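Hypothetical protein BACOVA_04980 (Bacteroides ovatus, PDB 3UFI) is probably a fimbrillin-like pilus subunit of the FimA type that serves in cell adhesion. Local coordinates at residues S40-G45 against A100-Q105. Sequence-based numbering, arbitrary orientation.
Sequences SDDRIG and AYYPYQ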
loop_
_atom_site.group_PDB
_atom_site.type_symbol
_atom_site.label_atom_id
_atom_site.label_comp_id
_atom_site.label_asym_id
_atom_site.label_seq_id
_atom_site.Cartn_x
_atom_site.Cartn_y
_atom_site.Cartn_z
ATOM N N SER A 40 -6.207 -10.196 9.688
ATOM C CA SER A 40 -7.005 -11.424 9.675
ATOM C C SER A 40 -8.042 -11.559 8.514
ATOM O O SER A 40 -8.369 -12.686 8.126
ATOM C CB SER A 40 -7.745 -11.584 10.998
ATOM O OG SER A 40 -8.418 -12.834 11.034
ATOM N N ASP A 41 -8.576 -10.467 7.992
ATOM C CA ASP A 41 -9.575 -10.621 6.925
ATOM C C ASP A 41 -9.054 -10.039 5.586
ATOM O O ASP A 41 -9.859 -9.720 4.715
ATOM C CB ASP A 41 -10.883 -9.909 7.375
ATOM C CG ASP A 41 -12.103 -10.071 6.468
ATOM O OD1 ASP A 41 -12.429 -11.228 6.107
ATOM O OD2 ASP A 41 -12.733 -9.037 6.127
ATOM N N ASP A 42 -7.720 -9.879 5.433
ATOM C CA ASP A 42 -7.119 -9.274 4.236
ATOM C C ASP A 42 -7.443 -10.074 2.975
ATOM O O ASP A 42 -7.396 -11.304 2.981
ATOM C CB ASP A 42 -5.607 -9.116 4.391
ATOM C CG ASP A 42 -5.182 -7.965 5.300
ATOM O OD1 ASP A 42 -6.072 -7.176 5.740
ATOM O OD2 ASP A 42 -3.977 -7.814 5.522
ATOM N N ARG A 43 -7.775 -9.347 1.905
ATOM C CA ARG A 43 -8.194 -9.906 0.634
ATOM C C ARG A 43 -7.271 -9.515 -0.482
ATOM O O ARG A 43 -6.950 -8.342 -0.645
ATOM C CB ARG A 43 -9.629 -9.459 0.291
ATOM C CG ARG A 43 -10.662 -9.546 1.409
ATOM C CD ARG A 43 -10.910 -10.985 1.760
ATOM N NE ARG A 43 -11.889 -11.112 2.829
ATOM C CZ ARG A 43 -13.191 -11.308 2.647
ATOM N NH1 ARG A 43 -13.694 -11.390 1.421
ATOM N NH2 ARG A 43 -13.995 -11.445 3.688
ATOM N N ILE A 44 -6.899 -10.506 -1.308
ATOM C CA ILE A 44 -6.048 -10.285 -2.477
ATOM C C ILE A 44 -6.782 -10.778 -3.742
ATOM O O ILE A 44 -7.674 -11.615 -3.650
ATOM C CB ILE A 44 -4.648 -10.982 -2.302
ATOM C CG1 ILE A 44 -4.772 -12.540 -2.220
ATOM C CG2 ILE A 44 -3.843 -10.365 -1.114
ATOM C CD1 ILE A 44 -3.424 -13.340 -2.298
ATOM N N GLY A 45 -6.398 -10.243 -4.894
ATOM C CA GLY A 45 -6.902 -10.675 -6.189
ATOM C C GLY A 45 -5.772 -11.360 -6.915
ATOM O O GLY A 45 -4.683 -10.802 -6.970
ATOM N N ALA A 100 -0.601 -10.822 -8.334
ATOM C CA ALA A 100 -1.540 -10.669 -7.241
ATOM C C ALA A 100 -1.463 -9.251 -6.713
ATOM O O ALA A 100 -0.451 -8.583 -6.897
ATOM C CB ALA A 100 -1.261 -11.695 -6.142
ATOM N N TYR A 101 -2.554 -8.766 -6.102
ATOM C CA TYR A 101 -2.552 -7.414 -5.550
ATOM C C TYR A 101 -3.437 -7.375 -4.327
ATOM O O TYR A 101 -4.292 -8.224 -4.154
ATOM C CB TYR A 101 -3.010 -6.382 -6.606
ATOM C CG TYR A 101 -4.508 -6.402 -6.798
ATOM C CD1 TYR A 101 -5.110 -7.329 -7.650
ATOM C CD2 TYR A 101 -5.337 -5.558 -6.059
ATOM C CE1 TYR A 101 -6.490 -7.395 -7.781
ATOM C CE2 TYR A 101 -6.725 -5.624 -6.178
ATOM C CZ TYR A 101 -7.296 -6.546 -7.040
ATOM O OH TYR A 101 -8.664 -6.623 -7.158
ATOM N N TYR A 102 -3.231 -6.374 -3.495
ATOM C CA TYR A 102 -4.001 -6.074 -2.295
ATOM C C TYR A 102 -4.291 -4.567 -2.309
ATOM O O TYR A 102 -3.415 -3.833 -2.743
ATOM C CB TYR A 102 -3.194 -6.482 -1.030
ATOM C CG TYR A 102 -3.729 -5.889 0.260
ATOM C CD1 TYR A 102 -3.386 -4.591 0.654
ATOM C CD2 TYR A 102 -4.621 -6.601 1.065
ATOM C CE1 TYR A 102 -3.941 -4.009 1.792
ATOM C CE2 TYR A 102 -5.179 -6.026 2.209
ATOM C CZ TYR A 102 -4.845 -4.728 2.559
ATOM O OH TYR A 102 -5.361 -4.165 3.695
ATOM N N PRO A 103 -5.422 -4.042 -1.781
ATOM C CA PRO A 103 -6.622 -4.754 -1.297
ATOM C C PRO A 103 -7.525 -5.149 -2.463
ATOM O O PRO A 103 -7.763 -4.350 -3.390
ATOM C CB PRO A 103 -7.311 -3.721 -0.375
ATOM C CG PRO A 103 -6.670 -2.372 -0.665
ATOM C CD PRO A 103 -5.620 -2.576 -1.743
ATOM N N TYR A 104 -8.075 -6.369 -2.397
ATOM C CA TYR A 104 -9.001 -6.838 -3.422
ATOM C C TYR A 104 -10.181 -5.897 -3.640
ATOM O O TYR A 104 -10.758 -5.374 -2.689
ATOM C CB TYR A 104 -9.594 -8.206 -3.032
ATOM C CG TYR A 104 -10.450 -8.803 -4.130
ATOM C CD1 TYR A 104 -9.872 -9.499 -5.183
ATOM C CD2 TYR A 104 -11.842 -8.644 -4.132
ATOM C CE1 TYR A 104 -10.644 -10.043 -6.205
ATOM C CE2 TYR A 104 -12.626 -9.170 -5.163
ATOM C CZ TYR A 104 -12.017 -9.901 -6.178
ATOM O OH TYR A 104 -12.711 -10.446 -7.213
ATOM N N GLN A 105 -10.598 -5.773 -4.892
ATOM C CA GLN A 105 -11.863 -5.153 -5.250
ATOM C C GLN A 105 -12.339 -5.794 -6.548
ATOM O O GLN A 105 -11.553 -6.414 -7.262
ATOM C CB GLN A 105 -11.791 -3.624 -5.330
ATOM C CG GLN A 105 -11.026 -3.063 -6.513
ATOM C CD GLN A 105 -11.284 -1.583 -6.610
ATOM O OE1 GLN A 105 -12.078 -1.103 -7.426
ATOM N NE2 GLN A 105 -10.626 -0.834 -5.758
#
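G45 and Y101 form an antiparallel hydrogen-bonded pair, G45 N to Y101 O at 3.0 Å and Y101 N to G45 O at 3.1 Å. Past Y102 the cis peptide before P103 turns the chain, yet Y104 N still reaches R43 O at 2.9 Å. Glycine suits position 45 because a side chain there would collide with Y101 CE1 and crowd Y104 CD1; instead, G45 CA meets the Y104 ring edge at CD1, 3.3 Å away. Tyrosine suits 101: with CG between backbone N and carbonyl carbon (chi1 77°), its ring turns one face to G45 N, off-centre near the rim, and its hydroxyl accepts Q105 N at 3.1 Å while also bonding N65. Cutting Y101 back to an alanine would probably open a gap beside G45 and leave Q105 N and N65 without this hydroxyl. On Y102, P103 CB sits over one ring face, I44 CG2 approaches the edge, and D42 CG comes obliquely to CE2 at 3.6 Å; the D42 carboxylate itself bonds G39 N. The R43 guanidinium leads away to a salt bridge with D41 and a hydrogen bond to Q67. Strand 43-51 thus runs between strands 66-72 and 95-102, with 138-146 beyond, while I44 and A100 pack on F155 of strand 150-156.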